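Local structure of DisA protein (Sorangium cellulosum, 6CCA) at residues 253-259 / 278-284; 209-214 / 245-249; 320-324 / 409-414; 31-35 / 384-388; 326-332 / 405-409. The protein is a carbon methyltransferase domain of the disorazol polyketide assembly line, which probably installs gem-dimethyl groups with S-adenosylmethionine as methyl donor. One frame throughout, in Å; residues are numbered along the deposited sequence.

How the contacts relate
All five contacts belong to the methyltransferase sheet and what is packed against it. Contact 1 is a parallel strand pair toward one side; contact 2 packs two helices beside it, touching through Leu253 CD2 and Leu246 CB, 3.8 Å apart. Contact 5 is the antiparallel pair further across the sheet, its centre about 18 Å from that of contact 1. Contacts 3 and 4 flank contact 5, with centres about 9 and 7 Å from it: contact 3 shares Ser409 and a water with it, and contact 4 is tied to it by Arg386 NH1 and Glu408 OE1, 2.8 Å apart. Phe212 of 209-214 joins contact 2 to contacts 4 and 5 through Leu33 and Trp331.

Contact 1: 253-259 / 278-284; sequences LEYFYTD and FVTFQPL
Tyr257 and Phe281 meet on one face of a parallel strand pair, joined through helix 262-272 as a beta-alpha-beta unit of this Rossmann-like methyltransferase fold. Tyr257 CB starts between two neighbours, touching Val279 CG1 at 3.6 Å and Phe281 CD2. With CG anti to the backbone N (chi1 -178°), the ring runs on across Phe281: Tyr257 CG meets Phe281 CD2 and CE2, Tyr257 CD1 leans to Phe281 CD2, and Tyr257 CD2 lies near Phe281 CE2. Phe281 CE2 sits over one face of the tyrosine, and the planes are inclined by 43°. At the tip, Tyr257 OH bonds Gly234 O. The opposite face of the strand pair carries Phe256, whose ring is covered by Thr280 CB, a CH-pi contact 3.9 Å from the centroid, while Gln282 OE1 approaches its edge. The backbone ladder runs from Tyr255 N and Phe278 O to Leu284 N and Asp259 O. Thr258 OG1 bonds Glu230 O and accepts from a water at 2.8 Å that also donates to Leu284 O.

Contact 2: 209-214 / 245-249; sequences LLVFLD and ALSSH
Leu209, Leu210 and Leu213 of helix 196-216 converge on Leu246 of helix 239-246. Leu210 CD2 meets Leu246 CD1 at 3.9 Å, Leu213 CD1 reaches Leu246 CG with the leucines nearly perpendicular, and Leu209 CD1 touches Leu246 CD2 at 4.2 Å. Apart from these methyl contacts, Leu210 CD2 lies 3.8 Å from Ala245 O. The aromatic contact belongs to His249. Leu213 CB stands over one face of its imidazole, 4.0 Å from the centroid and displaced toward the rim, a CH-pi contact; Leu213 CG, turned anti to its own carbonyl carbon (chi1 -73°), carries CD1 on to His249 CG and ND1. The ring's ND1 is buried here with no polar partner in the model. Asp214 OD1 lies near the ring plane, 4.1 Å from His249 NE2, beyond bonding distance; any electrostatic attraction would depend on the histidine's charge, which is not seen. With Leu213 resting on Ile226 and Leu246 on Ile228, this is the side-by-side packing of helices on one face of a Rossmann-like alpha/beta sheet.

Contact 3: 320-324 / 409-414; sequences QSIKR and SDGVSR
Lys323 NZ is gripped by two oxygens at the same 2.7 Å, Asp410 OD1 in a salt bridge and the backbone Val412 O. The motif beneath is an Asx turn overlapping an ST turn: Asp410 OD1 accepts from Val412 N and Ser409 OG from Gly411 N, folding the chain between strands 402-409 and 412-413 against helix 315-325. Lysine and Val412 N reach Asp410 OD1 from opposite faces of the carboxylate, so the oxygen is held between them, whereas Val412 O offers an in-plane lone pair. Lys323, bent at chi3 (86°), passes Ser409 OG with CE before NZ arrives; Glu382 O also takes a bond from this ammonium. Further along, Ser413 OG donates to Gln320 O at 2.8 Å, from the face opposite that used by the helical Arg324 N. The hydroxyl also lies over one face of the Arg324 guanidinium, whose NH1 bonds Thr24. Gln320, its NE2 held by Glu382, folds back at chi2, and its OE1 accepts from Arg414 N at 2.9 Å, with an N-H...O angle of 163°.

Contact 4: 31-35 / 384-388; sequences EPLLE and FRRVA
Segment 31-35 leads into helix 34-41 opposite a corner at Arg386, where the chain passes from strand 384-385 to strand 387-389, and the backbones come nearest between Glu35 and Arg386, their CA atoms 6.1 Å apart. The Arg386 side chain carries most of the contact. Its CB rests on Leu34 CD2 at 3.8 Å, the two side chains running antiparallel alongside each other; the same methyl also reaches Arg386 O at 3.5 Å. Further out, Arg386 CG and CD lie along Glu35 CB, CG at 3.8 Å. Bends at chi2 and chi3 then turn the guanidinium back toward Pro32, whose CB lies 4.0 Å from Arg386 NH1. The contact fastens the start of an N-terminal helix to the antiparallel part of the methyltransferase sheet, in which both short strands pair with strand 402-409. Glu408 on that strand is the common polar partner: its OE1 forms salt bridges with Arg386 NH1 and Arg385 NH2, and its OE2 accepts from Leu34 N. Arg385 NH2 lies 4.0 Å from Pro32 CG. Glu35 OE1, by contrast, lies over a face of the Arg386 guanidinium, 4.1 Å from NE, an attraction of charge without an aimed N-H.

Contact 5: 326-332 / 405-409; sequences LKANGWL and ILAES
Asn329 and Glu408 run alongside each other in the same sense, their amide and carboxylate planes turned 61° apart, where a type II beta turn from Lys327 to Gly330 opens into an antiparallel strand pair of the methyltransferase sheet. Glu408 CG, anti to the backbone N (chi1 175°), passes Asn329 CA at 3.9 Å, and the extended chain carries the carboxylate alongside the amide; Glu408 OE1 is salt-bridged to Arg386, and Asn329 ND2 bonds Phe30 O. Trp331 and Glu408 form a non-hydrogen-bonded pair with side chains on one face, where Phe212 meets the indole edge-to-face. Leu332 and Ala407 make the hydrogen-bonded pair on the other face, covered by Phe384, and bond each other's backbones in both directions. Ser409 N adds a bond to Gly330 O, and Ser409 O receives Asn329 N at 2.8 Å. One water bridges the turn and the Trp331-Glu408 pair: in the indole plane it accepts from Trp331 NE1 at 2.9 Å, and it donates to Asn329 O and, at 2.6 Å, to Glu408 OE2.

Contact 1: 253-259 / 278-284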
# COMPACT_ATOMS: atom_id res chain seq x y z
N LEU A 253 -25.94 -2.07 -9.22
CA LEU A 253 -24.77 -1.66 -8.48
C LEU A 253 -24.84 -0.20 -8.04
O LEU A 253 -25.27 0.68 -8.82
CB LEU A 253 -23.56 -1.97 -9.37
CG LEU A 253 -22.20 -1.50 -8.90
CD1 LEU A 253 -21.81 -2.32 -7.69
CD2 LEU A 253 -21.23 -1.70 -10.03
N GLU A 254 -24.43 0.06 -6.80
CA GLU A 254 -23.99 1.39 -6.40
C GLU A 254 -22.53 1.34 -5.90
O GLU A 254 -22.21 0.51 -5.03
CB GLU A 254 -24.82 1.94 -5.28
CG GLU A 254 -26.30 1.87 -5.40
CD GLU A 254 -26.89 2.24 -4.07
OE1 GLU A 254 -27.12 1.34 -3.18
OE2 GLU A 254 -26.91 3.47 -3.90
N TYR A 255 -21.68 2.23 -6.38
CA TYR A 255 -20.31 2.27 -5.98
C TYR A 255 -19.99 3.64 -5.34
O TYR A 255 -20.28 4.68 -5.91
CB TYR A 255 -19.46 2.01 -7.19
CG TYR A 255 -17.99 1.81 -6.98
CD1 TYR A 255 -17.11 2.87 -6.73
CD2 TYR A 255 -17.44 0.53 -7.09
CE1 TYR A 255 -15.74 2.67 -6.56
CE2 TYR A 255 -16.09 0.29 -6.90
CZ TYR A 255 -15.22 1.35 -6.66
OH TYR A 255 -13.86 1.06 -6.49
N PHE A 256 -19.49 3.62 -4.12
CA PHE A 256 -19.09 4.82 -3.43
C PHE A 256 -17.58 5.03 -3.56
O PHE A 256 -16.74 4.29 -3.00
CB PHE A 256 -19.50 4.75 -1.97
CG PHE A 256 -20.96 5.07 -1.73
CD1 PHE A 256 -21.95 4.17 -2.13
CD2 PHE A 256 -21.32 6.27 -1.14
CE1 PHE A 256 -23.31 4.48 -1.94
CE2 PHE A 256 -22.68 6.57 -0.91
CZ PHE A 256 -23.66 5.71 -1.37
N TYR A 257 -17.24 6.07 -4.32
CA TYR A 257 -15.88 6.58 -4.47
C TYR A 257 -15.60 7.59 -3.34
O TYR A 257 -16.22 8.66 -3.30
CB TYR A 257 -15.78 7.23 -5.87
CG TYR A 257 -14.43 7.79 -6.27
CD1 TYR A 257 -13.81 8.79 -5.59
CD2 TYR A 257 -13.79 7.31 -7.38
CE1 TYR A 257 -12.58 9.31 -6.01
CE2 TYR A 257 -12.60 7.86 -7.81
CZ TYR A 257 -12.02 8.86 -7.12
OH TYR A 257 -10.79 9.32 -7.58
N THR A 258 -14.74 7.22 -2.39
CA THR A 258 -14.53 8.02 -1.20
C THR A 258 -13.08 8.19 -0.94
O THR A 258 -12.25 7.39 -1.43
CB THR A 258 -15.20 7.45 0.09
OG1 THR A 258 -14.41 6.43 0.64
CG2 THR A 258 -16.58 6.98 -0.17
N ASP A 259 -12.75 9.32 -0.26
CA ASP A 259 -11.39 9.62 0.16
C ASP A 259 -11.49 10.59 1.31
O ASP A 259 -12.49 11.28 1.46
CB ASP A 259 -10.61 10.30 -0.98
CG ASP A 259 -9.12 10.31 -0.70
OD1 ASP A 259 -8.49 9.28 -1.00
OD2 ASP A 259 -8.59 11.35 -0.20
N PHE A 278 -23.59 5.20 -11.94
CA PHE A 278 -23.81 4.42 -10.72
C PHE A 278 -22.88 4.80 -9.48
O PHE A 278 -23.01 4.20 -8.39
CB PHE A 278 -23.74 2.92 -11.04
CG PHE A 278 -22.40 2.46 -11.56
CD1 PHE A 278 -22.13 2.45 -12.91
CD2 PHE A 278 -21.42 2.00 -10.71
CE1 PHE A 278 -20.93 1.99 -13.43
CE2 PHE A 278 -20.18 1.55 -11.22
CZ PHE A 278 -19.93 1.53 -12.58
N VAL A 279 -21.90 5.66 -9.69
CA VAL A 279 -20.96 6.04 -8.63
C VAL A 279 -21.43 7.26 -7.89
O VAL A 279 -21.89 8.22 -8.56
CB VAL A 279 -19.59 6.34 -9.23
CG1 VAL A 279 -18.60 6.78 -8.14
CG2 VAL A 279 -19.13 5.15 -10.08
N THR A 280 -21.38 7.21 -6.55
CA THR A 280 -21.57 8.31 -5.64
C THR A 280 -20.21 8.72 -5.11
O THR A 280 -19.42 7.89 -4.72
CB THR A 280 -22.55 7.90 -4.53
OG1 THR A 280 -23.78 7.61 -5.15
CG2 THR A 280 -22.80 8.97 -3.44
N PHE A 281 -19.92 10.01 -5.09
CA PHE A 281 -18.64 10.51 -4.68
C PHE A 281 -18.87 11.26 -3.39
O PHE A 281 -19.72 12.20 -3.34
CB PHE A 281 -18.10 11.46 -5.76
CG PHE A 281 -17.91 10.83 -7.09
CD1 PHE A 281 -18.95 10.64 -7.96
CD2 PHE A 281 -16.65 10.38 -7.46
CE1 PHE A 281 -18.73 10.02 -9.18
CE2 PHE A 281 -16.47 9.78 -8.66
CZ PHE A 281 -17.49 9.60 -9.53
N GLN A 282 -18.14 10.88 -2.33
CA GLN A 282 -18.41 11.39 -0.97
C GLN A 282 -17.15 11.23 -0.13
O GLN A 282 -16.56 10.14 -0.09
CB GLN A 282 -19.54 10.54 -0.35
CG GLN A 282 -20.13 11.04 0.97
CD GLN A 282 -21.51 10.38 1.31
OE1 GLN A 282 -22.22 9.88 0.44
NE2 GLN A 282 -21.87 10.41 2.57
N PRO A 283 -16.76 12.28 0.60
CA PRO A 283 -15.61 12.17 1.47
C PRO A 283 -15.85 11.16 2.63
O PRO A 283 -16.96 11.02 3.09
CB PRO A 283 -15.40 13.58 2.00
CG PRO A 283 -16.25 14.45 1.21
CD PRO A 283 -17.29 13.67 0.48
N LEU A 284 -14.81 10.56 3.09
CA LEU A 284 -14.87 9.65 4.25
C LEU A 284 -13.55 9.48 4.89
O LEU A 284 -12.53 9.13 4.26
CB LEU A 284 -15.30 8.25 3.84
CG LEU A 284 -15.38 7.19 4.95
CD1 LEU A 284 -16.29 7.54 6.13
CD2 LEU A 284 -15.98 5.95 4.28
O HOH W 1 -12.15 7.02 2.13

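Contact 2: 209-214 / 245-249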
# COMPACT_ATOMS: atom_id res chain seq x y z
N LEU A 209 -14.27 -8.75 -7.05
CA LEU A 209 -15.52 -8.05 -7.08
C LEU A 209 -16.50 -8.72 -8.04
O LEU A 209 -17.71 -8.82 -7.75
CB LEU A 209 -15.30 -6.56 -7.45
CG LEU A 209 -14.40 -5.77 -6.49
CD1 LEU A 209 -14.23 -4.35 -7.09
CD2 LEU A 209 -14.88 -5.68 -5.05
N LEU A 210 -16.02 -9.15 -9.19
CA LEU A 210 -16.87 -9.76 -10.17
C LEU A 210 -17.36 -11.11 -9.69
O LEU A 210 -18.52 -11.48 -9.94
CB LEU A 210 -16.12 -9.88 -11.48
CG LEU A 210 -15.92 -8.54 -12.19
CD1 LEU A 210 -15.18 -8.73 -13.49
CD2 LEU A 210 -17.21 -7.79 -12.49
N VAL A 211 -16.52 -11.84 -8.95
CA VAL A 211 -16.98 -13.13 -8.37
C VAL A 211 -18.07 -12.87 -7.34
O VAL A 211 -19.12 -13.57 -7.27
CB VAL A 211 -15.78 -13.90 -7.82
CG1 VAL A 211 -16.17 -14.96 -6.79
CG2 VAL A 211 -15.02 -14.45 -9.01
N PHE A 212 -17.91 -11.82 -6.59
CA PHE A 212 -18.94 -11.45 -5.63
C PHE A 212 -20.25 -11.14 -6.33
O PHE A 212 -21.33 -11.66 -5.94
CB PHE A 212 -18.50 -10.25 -4.78
CG PHE A 212 -19.46 -9.91 -3.71
CD1 PHE A 212 -20.55 -9.13 -3.95
CD2 PHE A 212 -19.31 -10.50 -2.45
CE1 PHE A 212 -21.42 -8.85 -2.90
CE2 PHE A 212 -20.17 -10.22 -1.42
CZ PHE A 212 -21.24 -9.40 -1.66
N LEU A 213 -20.18 -10.31 -7.34
CA LEU A 213 -21.37 -9.91 -8.06
C LEU A 213 -22.04 -11.11 -8.72
O LEU A 213 -23.22 -11.23 -8.69
CB LEU A 213 -21.08 -8.81 -9.07
CG LEU A 213 -20.82 -7.47 -8.41
CD1 LEU A 213 -20.08 -6.49 -9.28
CD2 LEU A 213 -22.10 -6.84 -7.96
N ASP A 214 -21.25 -11.99 -9.28
CA ASP A 214 -21.80 -13.16 -9.94
C ASP A 214 -22.55 -14.03 -8.97
O ASP A 214 -23.52 -14.59 -9.31
CB ASP A 214 -20.73 -14.00 -10.57
CG ASP A 214 -20.25 -13.44 -11.86
OD1 ASP A 214 -20.91 -12.59 -12.48
OD2 ASP A 214 -19.18 -13.88 -12.24
N ALA A 245 -14.62 -2.39 -15.45
CA ALA A 245 -14.97 -3.84 -15.33
C ALA A 245 -16.34 -4.03 -14.73
O ALA A 245 -17.07 -5.00 -15.03
CB ALA A 245 -13.93 -4.59 -14.48
N LEU A 246 -16.74 -3.13 -13.86
CA LEU A 246 -18.02 -3.30 -13.19
C LEU A 246 -19.20 -2.76 -13.98
O LEU A 246 -20.33 -2.99 -13.57
CB LEU A 246 -17.98 -2.67 -11.81
CG LEU A 246 -17.54 -3.56 -10.65
CD1 LEU A 246 -16.32 -4.38 -10.92
CD2 LEU A 246 -17.31 -2.67 -9.44
N SER A 247 -18.94 -2.00 -15.04
CA SER A 247 -19.97 -1.09 -15.57
C SER A 247 -21.13 -1.88 -16.19
O SER A 247 -22.23 -1.38 -16.21
CB SER A 247 -19.40 -0.09 -16.59
OG SER A 247 -18.78 -0.80 -17.63
N SER A 248 -20.87 -3.11 -16.65
CA SER A 248 -21.94 -4.00 -17.13
C SER A 248 -22.92 -4.43 -16.06
O SER A 248 -23.99 -4.91 -16.43
CB SER A 248 -21.37 -5.27 -17.78
OG SER A 248 -20.82 -6.14 -16.80
N HIS A 249 -22.59 -4.29 -14.76
CA HIS A 249 -23.53 -4.52 -13.69
C HIS A 249 -24.23 -3.30 -13.22
O HIS A 249 -24.87 -3.32 -12.16
CB HIS A 249 -22.85 -5.10 -12.43
CG HIS A 249 -22.43 -6.52 -12.60
ND1 HIS A 249 -21.26 -6.87 -13.23
CD2 HIS A 249 -23.05 -7.67 -12.28
CE1 HIS A 249 -21.15 -8.18 -13.26
NE2 HIS A 249 -22.22 -8.69 -12.67

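Contact 3: 320-324 / 409-414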
# COMPACT_ATOMS: atom_id res chain seq x y z
N GLN A 320 -12.96 -2.04 12.93
CA GLN A 320 -14.27 -2.10 13.56
C GLN A 320 -15.18 -1.12 12.88
O GLN A 320 -16.35 -1.41 12.73
CB GLN A 320 -14.17 -1.88 15.09
CG GLN A 320 -13.57 -3.08 15.82
CD GLN A 320 -14.40 -4.34 15.67
OE1 GLN A 320 -15.66 -4.30 15.69
NE2 GLN A 320 -13.75 -5.45 15.50
N SER A 321 -14.67 0.02 12.40
CA SER A 321 -15.56 0.94 11.70
C SER A 321 -15.98 0.35 10.37
O SER A 321 -17.09 0.54 9.93
CB SER A 321 -14.96 2.31 11.40
OG SER A 321 -14.68 2.95 12.58
N ILE A 322 -15.03 -0.33 9.72
CA ILE A 322 -15.36 -1.09 8.47
C ILE A 322 -16.48 -2.12 8.72
O ILE A 322 -17.43 -2.22 7.93
CB ILE A 322 -14.10 -1.72 7.90
CG1 ILE A 322 -13.25 -0.59 7.33
CG2 ILE A 322 -14.40 -2.72 6.79
CD1 ILE A 322 -11.85 -1.03 6.87
N LYS A 323 -16.37 -2.86 9.82
CA LYS A 323 -17.40 -3.81 10.24
C LYS A 323 -18.76 -3.17 10.50
O LYS A 323 -19.77 -3.77 10.19
CB LYS A 323 -16.94 -4.63 11.46
CG LYS A 323 -15.87 -5.60 11.11
CD LYS A 323 -15.57 -6.55 12.22
CE LYS A 323 -16.48 -7.77 12.21
NZ LYS A 323 -16.37 -8.45 13.54
N ARG A 324 -18.77 -1.95 10.98
CA ARG A 324 -20.03 -1.20 11.19
C ARG A 324 -20.67 -0.91 9.86
O ARG A 324 -21.86 -1.07 9.72
CB ARG A 324 -19.74 0.12 11.94
CG ARG A 324 -20.97 1.00 12.18
CD ARG A 324 -20.72 2.00 13.33
NE ARG A 324 -20.35 1.26 14.55
CZ ARG A 324 -21.20 0.50 15.26
NH1 ARG A 324 -22.49 0.39 14.90
NH2 ARG A 324 -20.77 -0.15 16.34
N SER A 409 -17.04 -10.53 7.01
CA SER A 409 -17.41 -9.95 8.28
C SER A 409 -18.45 -10.83 8.96
O SER A 409 -19.37 -11.28 8.31
CB SER A 409 -18.05 -8.59 8.10
OG SER A 409 -18.37 -8.09 9.37
N ASP A 410 -18.31 -11.01 10.27
CA ASP A 410 -19.29 -11.76 11.04
C ASP A 410 -20.48 -10.87 11.42
O ASP A 410 -21.42 -11.34 12.07
CB ASP A 410 -18.65 -12.34 12.30
CG ASP A 410 -18.31 -11.28 13.33
OD1 ASP A 410 -18.39 -10.08 13.00
OD2 ASP A 410 -17.97 -11.65 14.47
N GLY A 411 -20.44 -9.60 11.03
CA GLY A 411 -21.55 -8.70 11.37
C GLY A 411 -21.56 -8.13 12.78
O GLY A 411 -22.53 -7.44 13.15
N VAL A 412 -20.48 -8.34 13.54
CA VAL A 412 -20.30 -7.71 14.89
C VAL A 412 -19.30 -6.54 14.92
O VAL A 412 -18.21 -6.65 14.40
CB VAL A 412 -19.85 -8.71 15.93
CG1 VAL A 412 -19.89 -8.04 17.31
CG2 VAL A 412 -20.71 -9.96 15.87
N SER A 413 -19.70 -5.41 15.48
CA SER A 413 -18.90 -4.18 15.41
C SER A 413 -18.94 -3.54 16.80
O SER A 413 -20.06 -3.39 17.34
CB SER A 413 -19.52 -3.16 14.42
OG SER A 413 -18.61 -2.09 14.22
N ARG A 414 -17.77 -3.18 17.35
CA ARG A 414 -17.67 -2.35 18.59
C ARG A 414 -17.75 -0.86 18.32
O ARG A 414 -16.74 -0.29 17.94
CB ARG A 414 -16.33 -2.63 19.33
CG ARG A 414 -16.25 -4.04 19.90
CD ARG A 414 -17.65 -4.55 20.21
NE ARG A 414 -17.71 -5.89 20.75
CZ ARG A 414 -17.44 -6.20 22.00
NH1 ARG A 414 -17.05 -5.28 22.88
NH2 ARG A 414 -17.56 -7.46 22.38
O HOH W 2 -20.29 -6.26 9.35
O HOH W 3 -17.26 1.23 14.97

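Contact 4: 31-35 / 384-388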
# COMPACT_ATOMS: atom_id res chain seq x y z
N GLU A 31 -26.49 -15.43 2.79
CA GLU A 31 -25.57 -16.46 3.26
C GLU A 31 -24.08 -16.17 3.02
O GLU A 31 -23.75 -15.45 2.10
CB GLU A 31 -25.94 -17.77 2.53
CG GLU A 31 -27.30 -18.29 3.04
CD GLU A 31 -27.23 -18.77 4.49
OE1 GLU A 31 -26.84 -19.94 4.70
OE2 GLU A 31 -27.54 -17.98 5.44
N PRO A 32 -23.22 -16.71 3.87
CA PRO A 32 -21.78 -16.53 3.68
C PRO A 32 -21.41 -17.05 2.31
O PRO A 32 -21.85 -18.13 1.88
CB PRO A 32 -21.16 -17.35 4.81
CG PRO A 32 -22.22 -17.42 5.86
CD PRO A 32 -23.53 -17.41 5.12
N LEU A 33 -20.66 -16.25 1.57
CA LEU A 33 -20.23 -16.69 0.23
C LEU A 33 -18.71 -16.70 -0.04
O LEU A 33 -18.29 -17.07 -1.13
CB LEU A 33 -21.00 -16.01 -0.86
CG LEU A 33 -20.82 -14.50 -0.99
CD1 LEU A 33 -20.65 -14.12 -2.45
CD2 LEU A 33 -22.03 -13.83 -0.36
N LEU A 34 -17.93 -16.27 0.91
CA LEU A 34 -16.51 -16.18 0.66
C LEU A 34 -15.84 -17.53 0.50
O LEU A 34 -15.02 -17.71 -0.40
CB LEU A 34 -15.82 -15.38 1.75
CG LEU A 34 -14.33 -15.08 1.53
CD1 LEU A 34 -14.08 -14.47 0.19
CD2 LEU A 34 -13.76 -14.21 2.64
N GLU A 35 -16.21 -18.49 1.31
CA GLU A 35 -15.52 -19.82 1.27
C GLU A 35 -15.58 -20.40 -0.13
O GLU A 35 -14.55 -20.83 -0.68
CB GLU A 35 -16.19 -20.76 2.30
CG GLU A 35 -15.66 -22.18 2.33
CD GLU A 35 -16.28 -23.04 3.46
OE1 GLU A 35 -17.08 -22.55 4.31
OE2 GLU A 35 -15.95 -24.23 3.48
N PHE A 384 -13.42 -11.20 11.62
CA PHE A 384 -13.67 -11.65 10.30
C PHE A 384 -13.43 -13.15 10.26
O PHE A 384 -12.62 -13.62 11.06
CB PHE A 384 -12.73 -10.93 9.29
CG PHE A 384 -13.01 -9.47 9.14
CD1 PHE A 384 -12.46 -8.53 10.02
CD2 PHE A 384 -13.79 -8.97 8.08
CE1 PHE A 384 -12.71 -7.15 9.88
CE2 PHE A 384 -14.03 -7.59 7.93
CZ PHE A 384 -13.48 -6.68 8.84
N ARG A 385 -14.04 -13.83 9.30
CA ARG A 385 -13.86 -15.26 9.02
C ARG A 385 -13.45 -15.54 7.59
O ARG A 385 -13.50 -14.69 6.77
CB ARG A 385 -15.16 -16.02 9.26
CG ARG A 385 -16.04 -15.41 10.28
CD ARG A 385 -17.29 -16.16 10.53
NE ARG A 385 -18.25 -15.82 9.50
CZ ARG A 385 -19.52 -15.58 9.72
NH1 ARG A 385 -19.98 -15.58 10.95
NH2 ARG A 385 -20.30 -15.35 8.70
N ARG A 386 -13.07 -16.78 7.31
CA ARG A 386 -12.67 -17.20 5.99
C ARG A 386 -11.55 -16.31 5.47
O ARG A 386 -11.39 -16.17 4.31
CB ARG A 386 -13.85 -17.12 5.03
CG ARG A 386 -14.55 -18.40 4.72
CD ARG A 386 -15.95 -18.26 5.29
NE ARG A 386 -16.09 -19.15 6.36
CZ ARG A 386 -17.11 -19.27 7.18
NH1 ARG A 386 -18.17 -18.50 7.16
NH2 ARG A 386 -17.01 -20.20 8.06
N VAL A 387 -10.80 -15.73 6.38
CA VAL A 387 -9.78 -14.80 5.99
C VAL A 387 -8.79 -15.47 5.04
O VAL A 387 -8.26 -16.49 5.33
CB VAL A 387 -9.08 -14.15 7.16
CG1 VAL A 387 -8.10 -13.13 6.65
CG2 VAL A 387 -10.07 -13.48 8.07
N ALA A 388 -8.64 -14.87 3.87
CA ALA A 388 -7.87 -15.45 2.78
C ALA A 388 -6.88 -14.51 2.12
O ALA A 388 -7.21 -13.81 1.15
CB ALA A 388 -8.79 -16.07 1.74

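Contact 5: 326-332 / 405-409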
# COMPACT_ATOMS: atom_id res chain seq x y z
N LEU A 326 -20.05 -2.48 6.91
CA LEU A 326 -20.38 -3.70 6.14
C LEU A 326 -21.62 -4.41 6.67
O LEU A 326 -21.85 -4.49 7.88
CB LEU A 326 -19.22 -4.70 6.29
CG LEU A 326 -18.02 -4.53 5.38
CD1 LEU A 326 -16.94 -5.53 5.77
CD2 LEU A 326 -18.38 -4.70 3.90
N LYS A 327 -22.37 -4.97 5.75
CA LYS A 327 -23.38 -5.97 6.11
C LYS A 327 -22.71 -7.18 6.71
O LYS A 327 -21.56 -7.49 6.45
CB LYS A 327 -24.10 -6.41 4.84
CG LYS A 327 -24.98 -5.30 4.28
CD LYS A 327 -25.64 -5.68 2.99
CE LYS A 327 -26.38 -4.44 2.44
NZ LYS A 327 -26.77 -4.82 1.05
N ALA A 328 -23.46 -7.88 7.56
CA ALA A 328 -23.06 -9.20 7.94
C ALA A 328 -22.75 -10.02 6.71
O ALA A 328 -23.49 -10.00 5.72
CB ALA A 328 -24.20 -9.85 8.79
N ASN A 329 -21.68 -10.83 6.78
CA ASN A 329 -21.17 -11.59 5.63
C ASN A 329 -20.83 -10.73 4.37
O ASN A 329 -20.77 -11.25 3.24
CB ASN A 329 -22.21 -12.60 5.17
CG ASN A 329 -22.57 -13.58 6.28
OD1 ASN A 329 -21.70 -13.90 7.07
ND2 ASN A 329 -23.82 -14.05 6.34
N GLY A 330 -20.55 -9.42 4.62
CA GLY A 330 -19.98 -8.56 3.59
C GLY A 330 -18.44 -8.78 3.59
O GLY A 330 -17.84 -9.25 4.59
N TRP A 331 -17.84 -8.46 2.47
CA TRP A 331 -16.36 -8.66 2.33
C TRP A 331 -15.55 -7.39 2.47
O TRP A 331 -15.97 -6.31 1.99
CB TRP A 331 -16.06 -9.24 0.96
CG TRP A 331 -16.61 -10.59 0.61
CD1 TRP A 331 -17.49 -11.34 1.31
CD2 TRP A 331 -16.39 -11.25 -0.62
NE1 TRP A 331 -17.75 -12.50 0.61
CE2 TRP A 331 -17.13 -12.45 -0.60
CE3 TRP A 331 -15.63 -10.94 -1.76
CZ2 TRP A 331 -17.10 -13.36 -1.66
CZ3 TRP A 331 -15.61 -11.82 -2.85
CH2 TRP A 331 -16.34 -13.06 -2.77
N LEU A 332 -14.40 -7.52 3.13
CA LEU A 332 -13.32 -6.56 3.01
C LEU A 332 -12.30 -7.11 2.02
O LEU A 332 -11.92 -8.29 2.12
CB LEU A 332 -12.70 -6.36 4.36
CG LEU A 332 -11.44 -5.51 4.40
CD1 LEU A 332 -11.74 -4.08 3.92
CD2 LEU A 332 -10.84 -5.46 5.80
N ILE A 405 -5.95 -9.70 0.04
CA ILE A 405 -6.48 -10.37 1.24
C ILE A 405 -7.97 -10.16 1.29
O ILE A 405 -8.43 -9.05 1.19
CB ILE A 405 -5.81 -9.90 2.54
CG1 ILE A 405 -4.27 -10.02 2.43
CG2 ILE A 405 -6.34 -10.72 3.72
CD1 ILE A 405 -3.58 -8.73 2.58
N LEU A 406 -8.72 -11.26 1.35
CA LEU A 406 -10.19 -11.25 1.43
C LEU A 406 -10.63 -11.69 2.82
O LEU A 406 -10.01 -12.56 3.43
CB LEU A 406 -10.81 -12.19 0.40
CG LEU A 406 -10.25 -12.06 -1.03
CD1 LEU A 406 -10.80 -13.14 -1.93
CD2 LEU A 406 -10.57 -10.75 -1.61
N ALA A 407 -11.66 -11.06 3.35
CA ALA A 407 -12.14 -11.40 4.69
C ALA A 407 -13.67 -11.16 4.76
O ALA A 407 -14.18 -10.22 4.14
CB ALA A 407 -11.47 -10.52 5.67
N GLU A 408 -14.36 -12.04 5.48
CA GLU A 408 -15.83 -12.02 5.59
C GLU A 408 -16.20 -11.53 6.97
O GLU A 408 -15.74 -12.03 8.03
CB GLU A 408 -16.36 -13.43 5.34
CG GLU A 408 -17.85 -13.65 5.52
CD GLU A 408 -18.19 -15.09 5.22
OE1 GLU A 408 -18.24 -15.83 6.20
OE2 GLU A 408 -18.42 -15.46 4.02
N SER A 409 -17.04 -10.53 7.01
CA SER A 409 -17.41 -9.95 8.28
C SER A 409 -18.45 -10.83 8.96
O SER A 409 -19.37 -11.28 8.31
CB SER A 409 -18.05 -8.59 8.10
OG SER A 409 -18.37 -8.09 9.37
O HOH W 2 -20.29 -6.26 9.35
O HOH W 4 -19.63 -13.78 2.39